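PDB 3T7V: 3-methylornithine synthase from Methanosarcina barkeri, which isomerises L-lysine to (3R)-3-methyl-D-ornithine by a radical mechanism that uses a [4Fe-4S] cluster and S-adenosylmethionine, a step in pyrrolysine biosynthesis. Local coordinates for residues Leu23-Leu34 and Lys260-Met268; Gln170-Tyr178 and Ser218-Asn229. One frame throughout, in Å; residues are numbered along the deposited sequence.

Overall arrangement
Contact 1 and contact 2 are layers of one side of the radical SAM barrel, with centres about 14 Å apart. Contact 2 is the inner one. There helix 216-228 packs on the loop 170-174, whose Glu171 holds the ribose of S-adenosylmethionine. Contact 1 lies farther out, where helix 25-32, near the N-terminus, covers helix 258-268. The side chain of Ile261 is still about 12 Å from S-adenosylmethionine. Arg224 of helix 216-228 joins the two contacts. Arg224 NE forms a salt bridge with Asp25 OD1 (2.9 Å), and its NH2 probably makes a hydrogen bond to Leu23 O. Leu223 and Leu265 also pack together, through their CD2 atoms at 3.4 Å.

Contact 1: Leu23-Leu34 and Lys260-Met268; sequences LTDNDLRTLLSL and KIISVLRLM
Lys260 NZ is gripped by two carbonyls at the end of segment 23-34. Lys260 NZ donates to Leu32 O and to Leu34 O, each at 2.9 Å. The bond to Leu34 O lies in the carbonyl plane, with a C=O...N angle of 148°. Leu32 O is met from above its plane instead. A third carbonyl, that of Asn255, also accepts from NZ. CG is anti to the backbone N (chi1 -170°), and the chain then bends at chi2 and chi3. This course takes Lys260 CD past Leu31 O at 3.2 Å before NZ reaches its acceptors. With an alanine here, the carbonyls of Leu32 and Leu34 would probably lose this donor, and a gap would open beside Leu31.

The two helices run nearly antiparallel, at 154°, with their axes 10.4 Å apart. Helix 25-32 belongs to the N-terminal part of the chain and lies on the outer side of helix 258-268, which packs against barrel strand 233-238. Val264 is central to the apolar seam. Val264 CG1 meets Leu28 CD2 at 3.5 Å, while CG2 faces Leu31 CB and Leu32 CD2. Leu32 CD2 also touches Ile261 CG1. Leu31 and Leu267 cross at about a right angle through their CD1 atoms. At the other end, Leu23 CD2 rests on Leu267 CB at 3.8 Å, and Met268 SD lies against Leu28 CD2. A water links Leu267 O to Leu23 N. Thr24 and Asp27 close the start of helix 25-32 as a capping box: Thr24 OG1 accepts from Asp27 N, and Asp27 OD2 from Thr24 N.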
loop_
_atom_site.group_PDB
_atom_site.type_symbol
_atom_site.label_atom_id
_atom_site.label_comp_id
_atom_site.label_asym_id
_atom_site.label_seq_id
_atom_site.Cartn_x
_atom_site.Cartn_y
_atom_site.Cartn_z
ATOM N N LEU A 23 -5.263 -16.427 15.120
ATOM C CA LEU A 23 -6.341 -16.942 14.333
ATOM C C LEU A 23 -5.906 -18.242 13.623
ATOM O O LEU A 23 -4.786 -18.328 13.063
ATOM C CB LEU A 23 -6.738 -15.867 13.318
ATOM C CG LEU A 23 -7.728 -14.827 13.852
ATOM C CD1 LEU A 23 -7.556 -14.111 15.173
ATOM C CD2 LEU A 23 -7.862 -13.862 12.674
ATOM N N THR A 24 -6.745 -19.275 13.721
ATOM C CA THR A 24 -6.513 -20.511 12.990
ATOM C C THR A 24 -7.019 -20.448 11.564
ATOM O O THR A 24 -7.711 -19.509 11.202
ATOM C CB THR A 24 -7.261 -21.659 13.699
ATOM O OG1 THR A 24 -8.692 -21.426 13.617
ATOM C CG2 THR A 24 -6.850 -21.748 15.170
ATOM N N ASP A 25 -6.742 -21.487 10.762
ATOM C CA ASP A 25 -7.315 -21.474 9.420
ATOM C C ASP A 25 -8.831 -21.570 9.455
ATOM O O ASP A 25 -9.497 -20.971 8.580
ATOM C CB ASP A 25 -6.717 -22.565 8.491
ATOM C CG ASP A 25 -5.193 -22.373 8.218
ATOM O OD1 ASP A 25 -4.678 -21.213 8.205
ATOM O OD2 ASP A 25 -4.518 -23.404 8.035
ATOM N N ASN A 26 -9.390 -22.343 10.391
ATOM C CA ASN A 26 -10.884 -22.328 10.564
ATOM C C ASN A 26 -11.406 -20.933 10.857
ATOM O O ASN A 26 -12.491 -20.568 10.311
ATOM C CB ASN A 26 -11.351 -23.363 11.564
ATOM C CG ASN A 26 -11.387 -24.773 10.939
ATOM O OD1 ASN A 26 -11.495 -25.692 11.641
ATOM N ND2 ASN A 26 -11.248 -24.891 9.633
ATOM N N ASP A 27 -10.720 -20.167 11.725
ATOM C CA ASP A 27 -11.151 -18.795 12.042
ATOM C C ASP A 27 -11.097 -17.970 10.741
ATOM O O ASP A 27 -12.043 -17.221 10.476
ATOM C CB ASP A 27 -10.243 -18.112 13.096
ATOM C CG ASP A 27 -10.260 -18.813 14.418
ATOM O OD1 ASP A 27 -11.270 -19.500 14.723
ATOM O OD2 ASP A 27 -9.295 -18.657 15.198
ATOM N N LEU A 28 -10.025 -18.081 9.945
ATOM C CA LEU A 28 -9.926 -17.315 8.636
ATOM C C LEU A 28 -11.048 -17.722 7.739
ATOM O O LEU A 28 -11.631 -16.858 7.101
ATOM C CB LEU A 28 -8.554 -17.522 7.974
ATOM C CG LEU A 28 -7.378 -17.021 8.780
ATOM C CD1 LEU A 28 -6.068 -17.290 8.009
ATOM C CD2 LEU A 28 -7.481 -15.529 9.069
ATOM N N ARG A 29 -11.341 -19.035 7.578
ATOM C CA ARG A 29 -12.444 -19.414 6.726
ATOM C C ARG A 29 -13.743 -18.802 7.153
ATOM O O ARG A 29 -14.591 -18.525 6.299
ATOM C CB ARG A 29 -12.612 -20.952 6.620
ATOM C CG ARG A 29 -11.507 -21.596 5.827
ATOM C CD ARG A 29 -11.677 -23.125 5.888
ATOM N NE ARG A 29 -10.607 -23.770 5.105
ATOM C CZ ARG A 29 -10.689 -24.005 3.808
ATOM N NH1 ARG A 29 -11.764 -23.619 3.092
ATOM N NH2 ARG A 29 -9.727 -24.683 3.190
ATOM N N THR A 30 -14.002 -18.805 8.478
ATOM C CA THR A 30 -15.240 -18.290 9.012
ATOM C C THR A 30 -15.340 -16.788 8.758
ATOM O O THR A 30 -16.353 -16.307 8.216
ATOM C CB THR A 30 -15.294 -18.600 10.461
ATOM O OG1 THR A 30 -15.197 -20.004 10.653
ATOM C CG2 THR A 30 -16.622 -18.014 11.114
ATOM N N LEU A 31 -14.274 -16.061 9.116
ATOM C CA LEU A 31 -14.283 -14.583 8.958
ATOM C C LEU A 31 -14.394 -14.168 7.500
ATOM O O LEU A 31 -15.179 -13.238 7.129
ATOM C CB LEU A 31 -13.046 -13.958 9.649
ATOM C CG LEU A 31 -13.041 -14.173 11.182
ATOM C CD1 LEU A 31 -11.784 -13.527 11.742
ATOM C CD2 LEU A 31 -14.238 -13.578 11.906
ATOM N N LEU A 32 -13.670 -14.900 6.651
ATOM C CA LEU A 32 -13.696 -14.584 5.232
ATOM C C LEU A 32 -15.007 -14.940 4.549
ATOM O O LEU A 32 -15.281 -14.490 3.444
ATOM C CB LEU A 32 -12.476 -15.173 4.514
ATOM C CG LEU A 32 -11.122 -14.537 4.923
ATOM C CD1 LEU A 32 -9.972 -15.414 4.376
ATOM C CD2 LEU A 32 -10.978 -13.055 4.427
ATOM N N SER A 33 -15.850 -15.792 5.163
ATOM C CA SER A 33 -17.104 -16.139 4.478
ATOM C C SER A 33 -18.276 -15.299 5.050
ATOM O O SER A 33 -19.412 -15.532 4.686
ATOM C CB SER A 33 -17.349 -17.646 4.481
ATOM O OG SER A 33 -17.389 -18.051 5.793
ATOM N N LEU A 34 -18.006 -14.321 5.930
ATOM C CA LEU A 34 -19.073 -13.541 6.536
ATOM C C LEU A 34 -19.772 -12.719 5.449
ATOM O O LEU A 34 -19.114 -12.149 4.577
ATOM C CB LEU A 34 -18.585 -12.610 7.677
ATOM C CG LEU A 34 -18.014 -13.212 8.932
ATOM C CD1 LEU A 34 -17.361 -12.108 9.742
ATOM C CD2 LEU A 34 -19.141 -13.788 9.751
ATOM N N LYS A 260 -13.346 -6.610 4.665
ATOM C CA LYS A 260 -13.239 -7.857 5.433
ATOM C C LYS A 260 -11.769 -8.257 5.615
ATOM O O LYS A 260 -11.340 -8.669 6.673
ATOM C CB LYS A 260 -14.020 -8.974 4.660
ATOM C CG LYS A 260 -14.234 -10.264 5.383
ATOM C CD LYS A 260 -15.599 -10.936 4.923
ATOM C CE LYS A 260 -15.665 -10.943 3.433
ATOM N NZ LYS A 260 -16.644 -12.010 3.034
ATOM N N ILE A 261 -10.985 -8.123 4.544
ATOM C CA ILE A 261 -9.626 -8.585 4.657
ATOM C C ILE A 261 -8.793 -7.629 5.499
ATOM O O ILE A 261 -7.897 -8.045 6.210
ATOM C CB ILE A 261 -8.988 -8.783 3.273
ATOM C CG1 ILE A 261 -9.729 -9.977 2.565
ATOM C CG2 ILE A 261 -7.468 -9.088 3.309
ATOM C CD1 ILE A 261 -9.414 -9.977 1.108
ATOM N N ILE A 262 -9.090 -6.313 5.435
ATOM C CA ILE A 262 -8.420 -5.337 6.370
ATOM C C ILE A 262 -8.636 -5.748 7.830
ATOM O O ILE A 262 -7.711 -5.740 8.634
ATOM C CB ILE A 262 -8.847 -3.890 6.118
ATOM C CG1 ILE A 262 -8.249 -3.375 4.825
ATOM C CG2 ILE A 262 -8.443 -3.014 7.298
ATOM C CD1 ILE A 262 -8.854 -2.051 4.407
ATOM N N SER A 263 -9.916 -6.097 8.126
ATOM C CA SER A 263 -10.181 -6.500 9.525
ATOM C C SER A 263 -9.442 -7.779 9.875
ATOM O O SER A 263 -8.873 -7.876 10.949
ATOM C CB SER A 263 -11.655 -6.718 9.741
ATOM O OG SER A 263 -12.374 -5.524 9.498
ATOM N N VAL A 264 -9.398 -8.745 8.954
ATOM C CA VAL A 264 -8.666 -9.974 9.240
ATOM C C VAL A 264 -7.170 -9.669 9.395
ATOM O O VAL A 264 -6.494 -10.207 10.291
ATOM C CB VAL A 264 -8.913 -10.993 8.088
ATOM C CG1 VAL A 264 -7.966 -12.159 8.245
ATOM C CG2 VAL A 264 -10.369 -11.501 8.205
ATOM N N LEU A 265 -6.618 -8.759 8.557
ATOM C CA LEU A 265 -5.191 -8.402 8.717
ATOM C C LEU A 265 -4.946 -7.780 10.079
ATOM O O LEU A 265 -3.874 -7.974 10.665
ATOM C CB LEU A 265 -4.780 -7.330 7.641
ATOM C CG LEU A 265 -4.558 -7.989 6.248
ATOM C CD1 LEU A 265 -4.382 -6.839 5.197
ATOM C CD2 LEU A 265 -3.362 -8.907 6.195
ATOM N N ARG A 266 -5.884 -6.950 10.520
ATOM C CA ARG A 266 -5.684 -6.322 11.870
ATOM C C ARG A 266 -5.706 -7.388 12.971
ATOM O O ARG A 266 -4.951 -7.272 13.966
ATOM C CB ARG A 266 -6.742 -5.273 12.117
ATOM C CG ARG A 266 -6.741 -4.602 13.506
ATOM C CD ARG A 266 -5.383 -3.998 13.838
ATOM N NE ARG A 266 -5.123 -2.850 12.981
ATOM C CZ ARG A 266 -3.905 -2.334 12.771
ATOM N NH1 ARG A 266 -2.827 -2.831 13.327
ATOM N NH2 ARG A 266 -3.761 -1.348 11.873
ATOM N N LEU A 267 -6.520 -8.414 12.746
ATOM C CA LEU A 267 -6.609 -9.424 13.785
ATOM C C LEU A 267 -5.384 -10.350 13.736
ATOM O O LEU A 267 -5.049 -10.971 14.715
ATOM C CB LEU A 267 -7.936 -10.203 13.637
ATOM C CG LEU A 267 -9.219 -9.364 13.863
ATOM C CD1 LEU A 267 -10.502 -10.156 13.582
ATOM C CD2 LEU A 267 -9.278 -8.860 15.287
ATOM N N MET A 268 -4.779 -10.527 12.557
ATOM C CA MET A 268 -3.571 -11.315 12.358
ATOM C C MET A 268 -2.263 -10.576 12.674
ATOM O O MET A 268 -1.294 -11.214 13.064
ATOM C CB MET A 268 -3.435 -11.800 10.897
ATOM C CG MET A 268 -4.489 -12.833 10.554
ATOM S SD MET A 268 -4.140 -13.383 8.829
ATOM C CE MET A 268 -2.508 -14.207 8.996
HETATM O O HOH W 1 -4.328 -13.456 15.500
#

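Contact 2: Gln170-Tyr178 and Ser218-Asn229; sequences QETYDTELY and STILSLRGMSTN. With SAM (S-adenosylmethionine), chain C.
Tyr173 has CG anti to its carbonyl carbon (chi1 -74°), which swings the ring over Gly225. Ser222 has OG beside its own backbone N (chi1 -67°), turned to meet Tyr173 N. This is where the loop after barrel strand 163-167 of the radical SAM core packs on helix 216-228. Gly225 CA makes a CH-pi contact 3.7 Å from the centroid of the Tyr173 ring, almost along the normal. Met226 N lies over the same face, nearer the rim, and Gln170 CG lies over the rim of the opposite face. Met226 CG reaches CE1 of the ring. Tyr173 OH is hydrogen-bonded to Asp206, outside the two segments.

Tyr173 N donates to Ser222 OG at 2.9 Å in a fairly straight bond of 165°. Thr172 OG1 accepts from Asp174 N, which makes an ST turn. Asp174 then caps helix 175-181 through OD1, with weak bonds from Glu176 N and Leu177 N. Ser218 OG donates to Asp174 OD2 at 2.9 Å, on the anti lone pair, away from OD1. One water lies among Thr172 OG1, Ser218 OG and Ser222 OG. The Glu171 carboxylate binds S-adenosylmethionine and also forms a salt bridge with Arg182. It accepts from both ribose hydroxyls of S-adenosylmethionine, Glu171 OE1 from O2' at 2.7 Å and Glu171 OE2 from O3' at 2.5 Å.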
loop_
_atom_site.group_PDB
_atom_site.type_symbol
_atom_site.label_atom_id
_atom_site.label_comp_id
_atom_site.label_asym_id
_atom_site.label_seq_id
_atom_site.Cartn_x
_atom_site.Cartn_y
_atom_site.Cartn_z
ATOM N N GLN A 170 3.628 -8.675 -3.049
ATOM C CA GLN A 170 3.615 -9.979 -3.750
ATOM C C GLN A 170 2.342 -10.192 -4.600
ATOM O O GLN A 170 2.363 -11.011 -5.545
ATOM C CB GLN A 170 3.673 -11.110 -2.742
ATOM C CG GLN A 170 4.218 -12.411 -3.368
ATOM C CD GLN A 170 5.678 -12.380 -3.732
ATOM O OE1 GLN A 170 6.437 -11.583 -3.214
ATOM N NE2 GLN A 170 6.101 -13.320 -4.588
ATOM N N GLU A 171 1.245 -9.470 -4.254
ATOM C CA GLU A 171 -0.099 -9.589 -4.948
ATOM C C GLU A 171 -0.856 -10.850 -4.525
ATOM O O GLU A 171 -2.028 -10.804 -4.135
ATOM C CB GLU A 171 -0.095 -9.561 -6.474
ATOM C CG GLU A 171 0.800 -8.561 -7.140
ATOM C CD GLU A 171 0.623 -7.185 -6.618
ATOM O OE1 GLU A 171 -0.401 -6.772 -5.962
ATOM O OE2 GLU A 171 1.568 -6.419 -6.824
ATOM N N THR A 172 -0.157 -11.966 -4.580
ATOM C CA THR A 172 -0.732 -13.249 -4.127
ATOM C C THR A 172 0.435 -14.183 -3.809
ATOM O O THR A 172 1.444 -14.195 -4.529
ATOM C CB THR A 172 -1.628 -13.852 -5.230
ATOM O OG1 THR A 172 -2.120 -15.099 -4.799
ATOM C CG2 THR A 172 -0.892 -14.046 -6.554
ATOM N N TYR A 173 0.236 -15.071 -2.858
ATOM C CA TYR A 173 1.138 -16.202 -2.666
ATOM C C TYR A 173 0.635 -17.528 -3.260
ATOM O O TYR A 173 1.272 -18.586 -3.064
ATOM C CB TYR A 173 1.425 -16.436 -1.155
ATOM C CG TYR A 173 2.356 -15.373 -0.627
ATOM C CD1 TYR A 173 1.898 -14.082 -0.321
ATOM C CD2 TYR A 173 3.688 -15.662 -0.466
ATOM C CE1 TYR A 173 2.811 -13.061 0.096
ATOM C CE2 TYR A 173 4.596 -14.677 -0.017
ATOM C CZ TYR A 173 4.143 -13.413 0.254
ATOM O OH TYR A 173 5.048 -12.457 0.646
ATOM N N ASP A 174 -0.470 -17.451 -4.004
ATOM C CA ASP A 174 -0.959 -18.613 -4.737
ATOM C C ASP A 174 -0.201 -18.633 -6.055
ATOM O O ASP A 174 -0.347 -17.733 -6.887
ATOM C CB ASP A 174 -2.462 -18.335 -4.967
ATOM C CG ASP A 174 -3.141 -19.341 -5.820
ATOM O OD1 ASP A 174 -2.484 -20.178 -6.459
ATOM O OD2 ASP A 174 -4.452 -19.267 -5.779
ATOM N N THR A 175 0.683 -19.620 -6.238
ATOM C CA THR A 175 1.580 -19.615 -7.380
ATOM C C THR A 175 0.880 -19.681 -8.734
ATOM O O THR A 175 1.306 -18.932 -9.707
ATOM C CB THR A 175 2.689 -20.664 -7.183
ATOM O OG1 THR A 175 2.088 -21.898 -6.777
ATOM C CG2 THR A 175 3.526 -20.186 -6.035
ATOM N N GLU A 176 -0.265 -20.385 -8.722
ATOM C CA GLU A 176 -1.088 -20.541 -9.934
ATOM C C GLU A 176 -1.635 -19.165 -10.354
ATOM O O GLU A 176 -1.774 -18.828 -11.536
ATOM C CB GLU A 176 -2.281 -21.490 -9.656
ATOM C CG GLU A 176 -1.981 -22.787 -8.918
ATOM C CD GLU A 176 -1.371 -23.835 -9.823
ATOM O OE1 GLU A 176 -1.963 -24.936 -9.952
ATOM O OE2 GLU A 176 -0.297 -23.551 -10.400
ATOM N N LEU A 177 -1.980 -18.329 -9.369
ATOM C CA LEU A 177 -2.464 -17.019 -9.722
ATOM C C LEU A 177 -1.350 -16.007 -9.984
ATOM O O LEU A 177 -1.470 -15.164 -10.892
ATOM C CB LEU A 177 -3.372 -16.576 -8.592
ATOM C CG LEU A 177 -4.022 -15.231 -8.731
ATOM C CD1 LEU A 177 -4.893 -15.057 -10.024
ATOM C CD2 LEU A 177 -4.851 -14.872 -7.469
ATOM N N TYR A 178 -0.288 -16.061 -9.196
ATOM C CA TYR A 178 0.792 -15.067 -9.348
ATOM C C TYR A 178 1.304 -15.069 -10.802
ATOM O O TYR A 178 1.487 -13.960 -11.370
ATOM C CB TYR A 178 1.921 -15.444 -8.394
ATOM C CG TYR A 178 3.104 -14.474 -8.476
ATOM C CD1 TYR A 178 4.149 -14.720 -9.351
ATOM C CD2 TYR A 178 3.157 -13.372 -7.628
ATOM C CE1 TYR A 178 5.281 -13.866 -9.407
ATOM C CE2 TYR A 178 4.244 -12.517 -7.644
ATOM C CZ TYR A 178 5.286 -12.760 -8.576
ATOM O OH TYR A 178 6.438 -11.921 -8.489
ATOM N N SER A 218 -7.328 -19.263 -1.711
ATOM C CA SER A 218 -6.180 -18.490 -2.274
ATOM C C SER A 218 -5.841 -17.347 -1.330
ATOM O O SER A 218 -4.643 -17.085 -1.075
ATOM C CB SER A 218 -6.683 -17.919 -3.607
ATOM O OG SER A 218 -5.729 -17.149 -4.250
ATOM N N THR A 219 -6.852 -16.702 -0.776
ATOM C CA THR A 219 -6.650 -15.599 0.147
ATOM C C THR A 219 -5.962 -16.082 1.417
ATOM O O THR A 219 -5.081 -15.367 1.937
ATOM C CB THR A 219 -8.006 -14.949 0.445
ATOM O OG1 THR A 219 -8.572 -14.508 -0.812
ATOM C CG2 THR A 219 -7.822 -13.752 1.403
ATOM N N ILE A 220 -6.385 -17.231 1.969
ATOM C CA ILE A 220 -5.669 -17.761 3.154
ATOM C C ILE A 220 -4.211 -18.037 2.862
ATOM O O ILE A 220 -3.357 -17.704 3.690
ATOM C CB ILE A 220 -6.413 -19.006 3.664
ATOM C CG1 ILE A 220 -7.778 -18.525 4.121
ATOM C CG2 ILE A 220 -5.625 -19.645 4.785
ATOM C CD1 ILE A 220 -8.637 -19.707 4.592
ATOM N N LEU A 221 -3.912 -18.638 1.681
ATOM C CA LEU A 221 -2.522 -18.915 1.287
ATOM C C LEU A 221 -1.763 -17.574 1.269
ATOM O O LEU A 221 -0.651 -17.486 1.782
ATOM C CB LEU A 221 -2.443 -19.509 -0.110
ATOM C CG LEU A 221 -2.775 -20.963 -0.459
ATOM C CD1 LEU A 221 -2.505 -21.219 -1.961
ATOM C CD2 LEU A 221 -1.823 -21.792 0.406
ATOM N N SER A 222 -2.417 -16.527 0.803
ATOM C CA SER A 222 -1.725 -15.225 0.739
ATOM C C SER A 222 -1.559 -14.566 2.080
ATOM O O SER A 222 -0.495 -13.995 2.366
ATOM C CB SER A 222 -2.459 -14.297 -0.195
ATOM O OG SER A 222 -2.337 -14.816 -1.506
ATOM N N LEU A 223 -2.567 -14.684 2.940
ATOM C CA LEU A 223 -2.406 -14.149 4.310
ATOM C C LEU A 223 -1.279 -14.885 5.089
ATOM O O LEU A 223 -0.446 -14.238 5.765
ATOM C CB LEU A 223 -3.724 -14.264 5.129
ATOM C CG LEU A 223 -4.830 -13.335 4.530
ATOM C CD1 LEU A 223 -6.201 -13.739 5.124
ATOM C CD2 LEU A 223 -4.589 -11.858 4.897
ATOM N N ARG A 224 -1.243 -16.223 4.988
ATOM C CA ARG A 224 -0.229 -16.976 5.666
ATOM C C ARG A 224 1.139 -16.665 5.023
ATOM O O ARG A 224 2.150 -16.553 5.732
ATOM C CB ARG A 224 -0.528 -18.484 5.604
ATOM C CG ARG A 224 -1.774 -18.891 6.369
ATOM C CD ARG A 224 -1.525 -18.634 7.827
ATOM N NE ARG A 224 -2.665 -19.197 8.573
ATOM C CZ ARG A 224 -3.046 -18.741 9.767
ATOM N NH1 ARG A 224 -2.380 -17.755 10.336
ATOM N NH2 ARG A 224 -4.117 -19.267 10.369
ATOM N N GLY A 225 1.201 -16.480 3.690
ATOM C CA GLY A 225 2.476 -16.186 2.952
ATOM C C GLY A 225 3.019 -14.868 3.423
ATOM O O GLY A 225 4.259 -14.756 3.660
ATOM N N MET A 226 2.143 -13.895 3.569
ATOM C CA MET A 226 2.573 -12.533 4.071
ATOM C C MET A 226 3.127 -12.604 5.465
ATOM O O MET A 226 4.062 -11.861 5.743
ATOM C CB MET A 226 1.450 -11.408 4.041
ATOM C CG MET A 226 1.204 -10.830 2.651
ATOM S SD MET A 226 0.422 -9.154 2.650
ATOM C CE MET A 226 -0.856 -9.951 3.552
ATOM N N SER A 227 2.605 -13.451 6.319
ATOM C CA SER A 227 3.009 -13.486 7.703
ATOM C C SER A 227 4.392 -14.118 7.835
ATOM O O SER A 227 5.127 -13.757 8.743
ATOM C CB SER A 227 1.986 -14.238 8.549
ATOM O OG SER A 227 2.019 -15.596 8.231
ATOM N N THR A 228 4.765 -15.055 6.954
ATOM C CA THR A 228 5.999 -15.808 7.082
ATOM C C THR A 228 7.229 -14.916 7.159
ATOM O O THR A 228 8.112 -15.197 7.940
ATOM C CB THR A 228 6.161 -16.691 5.876
ATOM O OG1 THR A 228 5.180 -17.706 6.005
ATOM C CG2 THR A 228 7.557 -17.314 5.869
ATOM N N ASN A 229 7.225 -13.810 6.419
ATOM C CA ASN A 229 8.352 -12.882 6.309
ATOM C C ASN A 229 8.371 -11.662 7.306
ATOM O O ASN A 229 9.256 -10.794 7.250
ATOM C CB ASN A 229 8.398 -12.416 4.847
ATOM C CG ASN A 229 8.119 -13.569 3.855
ATOM O OD1 ASN A 229 7.044 -13.645 3.226
ATOM N ND2 ASN A 229 9.090 -14.494 3.742
HETATM N N SAM C . 6.076 -0.891 -10.300
HETATM C CA SAM C . 6.324 -1.203 -8.972
HETATM C C SAM C . 5.750 -2.484 -8.517
HETATM O O SAM C . 5.024 -3.150 -9.284
HETATM O OXT SAM C . 6.131 -2.917 -7.373
HETATM C CB SAM C . 5.565 -0.473 -8.109
HETATM C CG SAM C . 4.146 -0.164 -8.366
HETATM S SD SAM C . 3.051 -0.658 -6.968
HETATM C CE SAM C . 2.441 0.921 -6.443
HETATM C "C5'" SAM C . 1.639 -1.290 -7.848
HETATM C "C4'" SAM C . 0.931 -2.165 -7.123
HETATM O "O4'" SAM C . -0.297 -1.213 -7.299
HETATM C "C3'" SAM C . 0.825 -3.409 -7.576
HETATM O "O3'" SAM C . 1.669 -3.929 -6.539
HETATM C "C2'" SAM C . -0.623 -3.530 -7.083
HETATM O "O2'" SAM C . -0.746 -4.130 -5.752
HETATM C "C1'" SAM C . -1.347 -2.174 -7.144
HETATM N N9 SAM C . -2.143 -2.078 -8.422
HETATM C C8 SAM C . -1.722 -1.961 -9.718
HETATM N N7 SAM C . -2.776 -1.963 -10.521
HETATM C C5 SAM C . -3.899 -2.071 -9.733
HETATM C C6 SAM C . -5.264 -2.199 -10.033
HETATM N N6 SAM C . -5.731 -2.199 -11.283
HETATM N N1 SAM C . -6.138 -2.252 -9.017
HETATM C C2 SAM C . -5.721 -2.271 -7.717
HETATM N N3 SAM C . -4.405 -2.266 -7.394
HETATM C C4 SAM C . -3.506 -2.142 -8.421
HETATM O O HOH W 2 -4.435 -14.792 -3.369
#